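Local coordinates for putative cobalamin synthesis related protein (Corynebacterium diphtheriae, PDB 2NPN) that binds S-adenosylmethionine and is probably a precorrin-6A synthase (deacetylating), a methyltransferase of cobalamin biosynthesis, at residues I154-I159 with T244-E249; M2-V7 with D135-P140; Q30-L35 with P57-Y62. All coordinates share one frame; numbering follows the deposited sequence.

The three contacts contrast backbone pairing in a sheet with side-chain bonding between a loop and a strand. Interactions 2 and 3 belong to one five-stranded parallel sheet, each setting an outermost strand beside an inner one; their centres lie about 14 Å apart, and interaction 3 is nested in the chain closed by interaction 2. Interaction 1 lays a loop on a strand of the other, mixed sheet, its centre about 33 Å from that of interaction 2 and about 37 Å from that of interaction 3. All three are partly buried. Main-chain bonds with apolar packing hold interactions 2 and 3, whereas two arginines reaching for carbonyl oxygens dominate interaction 1, which also touches the S-adenosylmethionine bound in the cleft between the two sheet-bearing halves.

Interaction 1 (I154-I159 with T244-E249); sequences ILINRI and TYLLRE. With SAM (S-adenosylmethionine), chain C.
Ile156 and Leu246 mark the closest backbone approach, CA to CA 8.0 Å, where the irregular segment 154-159 passes over strand 244-249; side chains bridge this separation. Ile156 CG1 rests on Leu246 CD1 at 3.9 Å, the two side chains crossing at about a right angle. Beyond them, two arginines reach for the opposite main chain. Arg248, its CG anti to the backbone N (chi1 -174°) and its chain turning at the third torsion (chi3 -69°), sends NH2 to Leu155 O at 2.9 Å with the acceptor in the guanidinium plane, while NE is taken by Asn181. Water 1 accepts from Leu155 N and, weakly, from Arg248 NH1. Arg158 runs the other way, its end grasping Glu249 O through NH1 at 2.9 Å and NH2 at 3.0 Å; both nitrogens come from the same face of the carbonyl, and NH2 also meets Glu161 in a salt bridge. Arg248 CG lies 3.6 Å above the Arg158 guanidinium, toward its rim. At the other end of the strand, Thr244 OG1 donates to N3 of the S-adenosylmethionine adenine at 2.8 Å. The loop thus packs on a mixed-sheet strand whose other end reaches the cofactor, in the cleft between the two alpha/beta halves of the tetrapyrrole methylase fold.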
loop_
_atom_site.group_PDB
_atom_site.type_symbol
_atom_site.label_atom_id
_atom_site.label_comp_id
_atom_site.label_asym_id
_atom_site.label_seq_id
_atom_site.Cartn_x
_atom_site.Cartn_y
_atom_site.Cartn_z
ATOM N N ILE A 154 5.121 2.643 -19.304
ATOM C CA ILE A 154 5.160 4.072 -19.471
ATOM C C ILE A 154 6.096 4.736 -18.440
ATOM O O ILE A 154 6.496 4.155 -17.409
ATOM C CB ILE A 154 3.757 4.731 -19.326
ATOM C CG1 ILE A 154 3.153 4.478 -17.956
ATOM C CG2 ILE A 154 2.807 4.237 -20.437
ATOM C CD1 ILE A 154 1.842 5.256 -17.702
ATOM N N LEU A 155 6.467 5.971 -18.764
ATOM C CA LEU A 155 7.165 6.832 -17.821
ATOM C C LEU A 155 6.140 7.568 -16.955
ATOM O O LEU A 155 5.012 7.890 -17.405
ATOM C CB LEU A 155 8.056 7.828 -18.578
ATOM C CG LEU A 155 9.116 7.138 -19.470
ATOM C CD1 LEU A 155 9.823 8.083 -20.463
ATOM C CD2 LEU A 155 10.105 6.374 -18.594
ATOM N N ILE A 156 6.520 7.840 -15.718
ATOM C CA ILE A 156 5.640 8.549 -14.775
ATOM C C ILE A 156 5.630 10.049 -15.030
ATOM O O ILE A 156 4.778 10.777 -14.507
ATOM C CB ILE A 156 6.028 8.222 -13.272
ATOM C CG1 ILE A 156 4.841 8.470 -12.353
ATOM C CG2 ILE A 156 7.248 8.996 -12.815
ATOM C CD1 ILE A 156 5.121 8.180 -10.839
ATOM N N ASN A 157 6.577 10.523 -15.830
ATOM C CA ASN A 157 6.667 11.947 -16.171
ATOM C C ASN A 157 7.067 12.131 -17.626
ATOM O O ASN A 157 7.783 11.303 -18.186
ATOM C CB ASN A 157 7.723 12.630 -15.284
ATOM C CG ASN A 157 9.108 11.996 -15.408
ATOM O OD1 ASN A 157 9.373 10.992 -14.750
ATOM N ND2 ASN A 157 9.989 12.563 -16.253
ATOM N N ARG A 158 6.659 13.251 -18.226
ATOM C CA ARG A 158 7.326 13.736 -19.452
ATOM C C ARG A 158 8.594 14.490 -19.047
ATOM O O ARG A 158 8.809 14.782 -17.855
ATOM C CB ARG A 158 6.369 14.631 -20.243
ATOM C CG ARG A 158 5.197 13.832 -20.747
ATOM C CD ARG A 158 4.173 14.688 -21.438
ATOM N NE ARG A 158 3.323 15.385 -20.470
ATOM C CZ ARG A 158 2.161 15.965 -20.777
ATOM N NH1 ARG A 158 1.769 16.021 -22.035
ATOM N NH2 ARG A 158 1.399 16.544 -19.823
ATOM N N ILE A 159 9.437 14.806 -20.019
ATOM C CA ILE A 159 10.714 15.452 -19.743
ATOM C C ILE A 159 10.561 16.730 -18.917
ATOM O O ILE A 159 9.794 17.635 -19.257
ATOM C CB ILE A 159 11.570 15.728 -21.017
ATOM C CG1 ILE A 159 11.917 14.393 -21.698
ATOM C CG2 ILE A 159 12.840 16.463 -20.610
ATOM C CD1 ILE A 159 12.445 14.477 -23.165
ATOM N N THR A 244 -5.369 2.123 -9.109
ATOM C CA THR A 244 -4.463 3.279 -9.143
ATOM C C THR A 244 -4.484 3.720 -10.601
ATOM O O THR A 244 -4.598 2.883 -11.517
ATOM C CB THR A 244 -3.009 2.872 -8.711
ATOM O OG1 THR A 244 -2.994 2.340 -7.373
ATOM C CG2 THR A 244 -2.023 4.070 -8.715
ATOM N N TYR A 245 -4.401 5.023 -10.839
ATOM C CA TYR A 245 -4.412 5.495 -12.223
ATOM C C TYR A 245 -3.545 6.742 -12.353
ATOM O O TYR A 245 -3.297 7.438 -11.386
ATOM C CB TYR A 245 -5.821 5.685 -12.749
ATOM C CG TYR A 245 -6.744 6.592 -11.946
ATOM C CD1 TYR A 245 -6.943 7.927 -12.317
ATOM C CD2 TYR A 245 -7.518 6.106 -10.881
ATOM C CE1 TYR A 245 -7.821 8.777 -11.606
ATOM C CE2 TYR A 245 -8.385 6.940 -10.207
ATOM C CZ TYR A 245 -8.551 8.278 -10.581
ATOM O OH TYR A 245 -9.488 9.084 -9.902
ATOM N N LEU A 246 -3.139 7.014 -13.594
ATOM C CA LEU A 246 -2.322 8.173 -13.922
ATOM C C LEU A 246 -3.098 8.952 -14.982
ATOM O O LEU A 246 -3.564 8.345 -15.943
ATOM C CB LEU A 246 -0.944 7.762 -14.464
ATOM C CG LEU A 246 0.055 8.896 -14.651
ATOM C CD1 LEU A 246 1.528 8.321 -14.483
ATOM C CD2 LEU A 246 -0.145 9.618 -15.944
ATOM N N LEU A 247 -3.313 10.233 -14.757
ATOM C CA LEU A 247 -3.964 11.152 -15.719
ATOM C C LEU A 247 -2.887 12.065 -16.244
ATOM O O LEU A 247 -2.045 12.575 -15.517
ATOM C CB LEU A 247 -5.017 11.997 -15.005
ATOM C CG LEU A 247 -6.201 11.249 -14.375
ATOM C CD1 LEU A 247 -7.199 12.275 -13.685
ATOM C CD2 LEU A 247 -6.891 10.398 -15.344
ATOM N N ARG A 248 -2.911 12.254 -17.545
ATOM C CA ARG A 248 -1.948 13.114 -18.231
ATOM C C ARG A 248 -2.683 13.920 -19.277
ATOM O O ARG A 248 -3.424 13.362 -20.085
ATOM C CB ARG A 248 -0.834 12.292 -18.856
ATOM C CG ARG A 248 0.287 13.096 -19.459
ATOM C CD ARG A 248 1.503 12.242 -19.798
ATOM N NE ARG A 248 2.172 11.758 -18.577
ATOM C CZ ARG A 248 2.963 10.685 -18.468
ATOM N NH1 ARG A 248 3.276 9.927 -19.534
ATOM N NH2 ARG A 248 3.458 10.351 -17.295
ATOM N N GLU A 249 -2.395 15.208 -19.299
ATOM C CA GLU A 249 -3.008 16.123 -20.279
ATOM C C GLU A 249 -2.151 16.076 -21.535
ATOM O O GLU A 249 -1.068 16.658 -21.592
ATOM C CB GLU A 249 -3.121 17.544 -19.727
ATOM C CG GLU A 249 -4.097 18.368 -20.476
ATOM C CD GLU A 249 -5.551 17.953 -20.173
ATOM O OE1 GLU A 249 -5.802 16.970 -19.434
ATOM O OE2 GLU A 249 -6.429 18.659 -20.666
HETATM N N SAM C . 1.875 1.621 0.704
HETATM C CA SAM C . 1.088 1.268 -0.516
HETATM C C SAM C . 1.935 1.364 -1.771
HETATM O O SAM C . 1.414 1.081 -2.884
HETATM O OXT SAM C . 3.139 1.677 -1.673
HETATM C CB SAM C . -0.165 2.156 -0.625
HETATM C CG SAM C . -1.201 1.908 0.472
HETATM S SD SAM C . -2.763 2.842 0.320
HETATM C CE SAM C . -3.492 2.282 1.887
HETATM C "C5'" SAM C . -3.897 1.870 -0.732
HETATM C "C4'" SAM C . -4.021 2.389 -2.175
HETATM O "O4'" SAM C . -2.929 1.946 -2.911
HETATM C "C3'" SAM C . -5.232 1.871 -2.952
HETATM O "O3'" SAM C . -6.399 2.607 -2.684
HETATM C "C2'" SAM C . -4.796 1.978 -4.389
HETATM O "O2'" SAM C . -4.820 3.336 -4.794
HETATM C "C1'" SAM C . -3.359 1.536 -4.212
HETATM N N9 SAM C . -3.174 0.078 -4.388
HETATM C C8 SAM C . -2.588 -0.772 -3.464
HETATM N N7 SAM C . -2.497 -2.006 -3.965
HETATM C C5 SAM C . -2.979 -1.956 -5.242
HETATM C C6 SAM C . -3.071 -2.904 -6.252
HETATM N N6 SAM C . -2.664 -4.187 -6.076
HETATM N N1 SAM C . -3.609 -2.529 -7.477
HETATM C C2 SAM C . -3.970 -1.214 -7.700
HETATM N N3 SAM C . -3.874 -0.274 -6.711
HETATM C C4 SAM C . -3.365 -0.620 -5.503
HETATM O O HOH W 1 5.110 7.897 -20.841
#

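Interaction 2 (M2-V7 with D135-P140); sequences MRTIYV and DVKVIP
Val7 O takes the N-H of Ile139 at 2.8 Å in a nearly straight bond (171° at the hydrogen), and the same oxygen also receives a CA-H contact from Val138. Lys137 O is used in the same double way, bonded by Val7 N at 2.8 Å and approached by the CA-H of Tyr6. The pattern repeats at Ile5 O, which takes Lys137 N and the CA-H of Val136, and at Asp135 O, which takes Ile5 N and the CA-H of Thr4; Asp135 N donates to Arg3 O. Strands 3-7 and 135-139 are parallel, their axes 22° apart. Thr4 and Tyr6 bond through their backbones to Gly103 and strand 104-109 instead, so strand 3-9 is tied on both flanks, an inner strand of the five-stranded parallel sheet in which 134-139 is outermost.

On the face carrying Thr4, Tyr6 and Lys137, Thr4 CG2 sits 3.8 Å above the centre of the Tyr6 ring, a CH-pi contact, and the same methyl meets Lys137 CD at 3.8 Å. The lysine chain runs alongside the tyrosine, pointing the same way. With CG beside its backbone N (chi1 -68°), Tyr6 presents CD1 to Ile139 CD1 at 3.8 Å. Water 2 donates to both Thr4 OG1 and Asp135 OD2, although Asp135 has a second conformer and this bridge is correspondingly less certain.

The other face is purely aliphatic. Val7 CG2 touches Val136 CG1 at 3.9 Å, and helix 119-130 covers the pair through Leu120, Ile123 and Glu124.

Peptide groups thus carry the polar bonding between the strands, while one face is apolar beneath a helix and the other mixes an aromatic ring with aliphatic stems and a possible water bridge at Thr4 and Asp135.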
loop_
_atom_site.group_PDB
_atom_site.type_symbol
_atom_site.label_atom_id
_atom_site.label_comp_id
_atom_site.label_asym_id
_atom_site.label_seq_id
_atom_site.Cartn_x
_atom_site.Cartn_y
_atom_site.Cartn_z
HETATM N N MSE A 2 18.728 -3.254 22.821
HETATM C CA MSE A 2 17.404 -2.893 22.319
HETATM C C MSE A 2 16.976 -3.848 21.213
HETATM O O MSE A 2 17.818 -4.414 20.526
HETATM C CB MSE A 2 17.398 -1.467 21.761
HETATM C CG MSE A 2 18.089 -1.308 20.415
HETATM SE SE MSE A 2 18.254 0.566 19.901
HETATM C CE MSE A 2 19.302 1.161 21.449
ATOM N N ARG A 3 15.674 -3.956 21.017
ATOM C CA ARG A 3 15.171 -4.735 19.918
ATOM C C ARG A 3 15.291 -3.945 18.605
ATOM O O ARG A 3 15.453 -2.723 18.625
ATOM C CB ARG A 3 13.717 -5.110 20.176
ATOM C CG ARG A 3 13.529 -5.997 21.413
ATOM C CD ARG A 3 12.052 -6.217 21.675
ATOM N NE ARG A 3 11.832 -7.339 22.586
ATOM C CZ ARG A 3 11.919 -7.267 23.916
ATOM N NH1 ARG A 3 12.207 -6.113 24.529
ATOM N NH2 ARG A 3 11.742 -8.347 24.665
ATOM N N THR A 4 15.268 -4.660 17.485
ATOM C CA THR A 4 15.132 -4.080 16.140
ATOM C C THR A 4 13.717 -4.295 15.644
ATOM O O THR A 4 13.224 -5.405 15.724
ATOM C CB THR A 4 16.102 -4.743 15.165
ATOM O OG1 THR A 4 17.442 -4.461 15.604
ATOM C CG2 THR A 4 15.905 -4.218 13.736
ATOM N N ILE A 5 13.068 -3.226 15.170
ATOM C CA ILE A 5 11.779 -3.322 14.516
ATOM C C ILE A 5 11.984 -3.029 13.030
ATOM O O ILE A 5 12.307 -1.902 12.658
ATOM C CB ILE A 5 10.731 -2.336 15.107
ATOM C CG1 ILE A 5 10.422 -2.638 16.581
ATOM C CG2 ILE A 5 9.450 -2.388 14.278
ATOM C CD1 ILE A 5 9.553 -1.609 17.278
ATOM N N TYR A 6 11.871 -4.062 12.191
ATOM C CA TYR A 6 11.952 -3.886 10.764
ATOM C C TYR A 6 10.549 -3.530 10.296
ATOM O O TYR A 6 9.595 -4.203 10.643
ATOM C CB TYR A 6 12.377 -5.156 10.043
ATOM C CG TYR A 6 13.762 -5.586 10.275
ATOM C CD1 TYR A 6 14.800 -4.930 9.656
ATOM C CD2 TYR A 6 14.040 -6.711 11.049
ATOM C CE1 TYR A 6 16.095 -5.331 9.810
ATOM C CE2 TYR A 6 15.363 -7.136 11.227
ATOM C CZ TYR A 6 16.379 -6.429 10.593
ATOM O OH TYR A 6 17.687 -6.818 10.754
ATOM N N VAL A 7 10.445 -2.491 9.470
ATOM C CA VAL A 7 9.163 -2.153 8.852
ATOM C C VAL A 7 9.362 -2.422 7.369
ATOM O O VAL A 7 10.110 -1.705 6.707
ATOM C CB VAL A 7 8.765 -0.687 9.123
ATOM C CG1 VAL A 7 7.426 -0.373 8.463
ATOM C CG2 VAL A 7 8.731 -0.442 10.650
ATOM N N ASP A 135 15.283 -0.006 17.841
ATOM C CA ASP A 135 15.828 0.653 16.653
ATOM C C ASP A 135 14.918 0.314 15.466
ATOM O O ASP A 135 14.828 -0.857 15.073
ATOM C CB ASP A 135 17.266 0.166 16.416
ATOM C CG ASP A 135 17.882 0.702 15.128
ATOM O OD1 ASP A 135 17.462 1.769 14.620
ATOM O OD2 ASP A 135 18.808 0.037 14.622
ATOM N N VAL A 136 14.251 1.330 14.898
ATOM C CA VAL A 136 13.338 1.122 13.772
ATOM C C VAL A 136 14.102 1.202 12.465
ATOM O O VAL A 136 14.788 2.189 12.233
ATOM C CB VAL A 136 12.162 2.110 13.794
ATOM C CG1 VAL A 136 11.244 1.871 12.587
ATOM C CG2 VAL A 136 11.396 1.970 15.122
ATOM N N LYS A 137 14.012 0.162 11.652
ATOM C CA LYS A 137 14.672 0.107 10.353
ATOM C C LYS A 137 13.619 -0.149 9.247
ATOM O O LYS A 137 12.921 -1.166 9.252
ATOM C CB LYS A 137 15.745 -0.988 10.340
ATOM C CG LYS A 137 16.845 -0.801 11.425
ATOM C CD LYS A 137 17.848 -1.930 11.406
ATOM C CE LYS A 137 18.891 -1.769 10.288
ATOM N NZ LYS A 137 20.112 -2.561 10.610
ATOM N N VAL A 138 13.546 0.776 8.297
ATOM C CA VAL A 138 12.540 0.720 7.267
ATOM C C VAL A 138 13.192 0.128 6.025
ATOM O O VAL A 138 14.280 0.550 5.596
ATOM C CB VAL A 138 11.971 2.104 6.980
ATOM C CG1 VAL A 138 10.944 2.040 5.847
ATOM C CG2 VAL A 138 11.404 2.740 8.247
ATOM N N ILE A 139 12.468 -0.816 5.431
ATOM C CA ILE A 139 12.902 -1.514 4.233
ATOM C C ILE A 139 11.912 -1.192 3.101
ATOM O O ILE A 139 10.744 -1.548 3.198
ATOM C CB ILE A 139 12.999 -3.042 4.494
ATOM C CG1 ILE A 139 14.045 -3.304 5.587
ATOM C CG2 ILE A 139 13.247 -3.755 3.214
ATOM C CD1 ILE A 139 14.215 -4.806 5.948
ATOM N N PRO A 140 12.361 -0.465 2.056
ATOM C CA PRO A 140 11.477 -0.105 0.941
ATOM C C PRO A 140 10.954 -1.292 0.174
ATOM O O PRO A 140 11.600 -2.342 0.118
ATOM C CB PRO A 140 12.361 0.729 0.013
ATOM C CG PRO A 140 13.652 0.875 0.646
ATOM C CD PRO A 140 13.714 0.098 1.907
HETATM O O HOH W 2 19.288 -2.609 14.867
#

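Interaction 3 (Q30-L35 with P57-Y62); sequences QAIVAL and PGTPIY
Ile32 O accepts the N-H of Tyr62 at 2.8 Å, and Tyr62 O in turn takes the N-H of Ala34 at 2.9 Å, so two bonds join strand 31-35 to strand 61-64 in parallel. The same Tyr62 oxygen also receives the CA-H of Val33. Before this point the backbones spread apart, and water 3 spans the gap, accepting from Ile32 N at 3.0 Å and donating to Pro60 O at 2.8 Å.

Side chains close the wider end, where Thr59 CG2, anti to its own backbone nitrogen, nestles against Ile32 CG1 and CD1, each at 3.7 Å, the two side chains crossing at about a right angle. Nearer the bonded end, Ala34 CB meets Ile61 CG2 at 4.1 Å. On the opposite face Val33 CG1 comes to the edge of the Tyr62 ring at CD2, the two side chains lying side by side.

Farther out, helix 42-55, which links the strands in a beta-alpha-beta crossover, packs on Ile32 and Ile61 through Val52, whereas Leu90, Leu91 and Thr94 of helix 78-98 cover Val33 and Tyr62. The pairing therefore passes from water-mediated to direct peptide bonding along its length, with apolar packing on both faces.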
loop_
_atom_site.group_PDB
_atom_site.type_symbol
_atom_site.label_atom_id
_atom_site.label_comp_id
_atom_site.label_asym_id
_atom_site.label_seq_id
_atom_site.Cartn_x
_atom_site.Cartn_y
_atom_site.Cartn_z
ATOM N N GLN A 30 12.278 -12.743 14.470
ATOM C CA GLN A 30 11.792 -13.749 15.405
ATOM C C GLN A 30 10.266 -13.683 15.616
ATOM O O GLN A 30 9.674 -14.595 16.231
ATOM C CB GLN A 30 12.504 -13.577 16.720
ATOM C CG GLN A 30 13.882 -14.192 16.709
ATOM C CD GLN A 30 14.930 -13.277 17.317
ATOM O OE1 GLN A 30 14.751 -12.057 17.364
ATOM N NE2 GLN A 30 16.037 -13.855 17.754
ATOM N N ALA A 31 9.660 -12.591 15.163
ATOM C CA ALA A 31 8.222 -12.406 15.150
ATOM C C ALA A 31 7.832 -11.510 14.002
ATOM O O ALA A 31 8.588 -10.648 13.648
ATOM C CB ALA A 31 7.721 -11.795 16.450
ATOM N N ILE A 32 6.627 -11.734 13.481
ATOM C CA ILE A 32 6.076 -10.981 12.369
ATOM C C ILE A 32 4.693 -10.449 12.723
ATOM O O ILE A 32 3.835 -11.187 13.197
ATOM C CB ILE A 32 6.008 -11.811 11.073
ATOM C CG1 ILE A 32 7.408 -12.251 10.639
ATOM C CG2 ILE A 32 5.390 -10.963 9.948
ATOM C CD1 ILE A 32 7.422 -13.182 9.424
ATOM N N VAL A 33 4.487 -9.157 12.472
ATOM C CA VAL A 33 3.214 -8.472 12.783
ATOM C C VAL A 33 2.709 -7.808 11.492
ATOM O O VAL A 33 3.478 -7.311 10.654
ATOM C CB VAL A 33 3.384 -7.374 13.872
ATOM C CG1 VAL A 33 2.036 -6.637 14.171
ATOM C CG2 VAL A 33 3.990 -7.960 15.176
ATOM N N ALA A 34 1.392 -7.735 11.360
ATOM C CA ALA A 34 0.809 -6.960 10.285
ATOM C C ALA A 34 -0.407 -6.224 10.826
ATOM O O ALA A 34 -1.257 -6.836 11.483
ATOM C CB ALA A 34 0.417 -7.855 9.162
ATOM N N LEU A 35 -0.471 -4.913 10.583
ATOM C CA LEU A 35 -1.619 -4.118 11.024
ATOM C C LEU A 35 -2.579 -4.050 9.846
ATOM O O LEU A 35 -2.198 -3.592 8.767
ATOM C CB LEU A 35 -1.154 -2.723 11.460
ATOM C CG LEU A 35 -0.069 -2.718 12.555
ATOM C CD1 LEU A 35 0.481 -1.301 12.836
ATOM C CD2 LEU A 35 -0.572 -3.362 13.860
ATOM N N PRO A 57 9.497 -19.307 6.352
ATOM C CA PRO A 57 8.632 -20.371 6.810
ATOM C C PRO A 57 8.882 -20.634 8.283
ATOM O O PRO A 57 10.008 -20.426 8.789
ATOM C CB PRO A 57 9.043 -21.576 5.955
ATOM C CG PRO A 57 10.359 -21.254 5.403
ATOM C CD PRO A 57 10.414 -19.765 5.289
ATOM N N GLY A 58 7.824 -21.046 8.962
ATOM C CA GLY A 58 7.893 -21.362 10.366
ATOM C C GLY A 58 7.791 -20.144 11.256
ATOM O O GLY A 58 8.164 -20.221 12.425
ATOM N N THR A 59 7.283 -19.025 10.725
ATOM C CA THR A 59 7.093 -17.829 11.532
ATOM C C THR A 59 5.658 -17.364 11.359
ATOM O O THR A 59 5.297 -16.922 10.258
ATOM C CB THR A 59 8.074 -16.702 11.144
ATOM O OG1 THR A 59 9.404 -17.231 11.051
ATOM C CG2 THR A 59 8.036 -15.596 12.192
ATOM N N PRO A 60 4.828 -17.497 12.420
ATOM C CA PRO A 60 3.430 -17.052 12.283
ATOM C C PRO A 60 3.299 -15.551 12.105
ATOM O O PRO A 60 4.113 -14.796 12.625
ATOM C CB PRO A 60 2.784 -17.469 13.615
ATOM C CG PRO A 60 3.906 -17.592 14.569
ATOM C CD PRO A 60 5.098 -18.036 13.763
ATOM N N ILE A 61 2.280 -15.133 11.361
ATOM C CA ILE A 61 1.970 -13.710 11.239
ATOM C C ILE A 61 0.940 -13.368 12.298
ATOM O O ILE A 61 -0.149 -14.010 12.350
ATOM C CB ILE A 61 1.387 -13.369 9.858
ATOM C CG1 ILE A 61 2.392 -13.691 8.742
ATOM C CG2 ILE A 61 0.940 -11.905 9.835
ATOM C CD1 ILE A 61 1.775 -13.601 7.298
ATOM N N TYR A 62 1.279 -12.394 13.138
ATOM C CA TYR A 62 0.357 -11.789 14.123
ATOM C C TYR A 62 -0.377 -10.624 13.466
ATOM O O TYR A 62 0.161 -9.526 13.348
ATOM C CB TYR A 62 1.150 -11.328 15.356
ATOM C CG TYR A 62 0.331 -10.777 16.509
ATOM C CD1 TYR A 62 -0.360 -11.631 17.364
ATOM C CD2 TYR A 62 0.286 -9.402 16.760
ATOM C CE1 TYR A 62 -1.098 -11.135 18.444
ATOM C CE2 TYR A 62 -0.468 -8.889 17.823
ATOM C CZ TYR A 62 -1.149 -9.762 18.660
ATOM O OH TYR A 62 -1.875 -9.261 19.729
HETATM O O HOH W 3 4.998 -13.707 15.098
#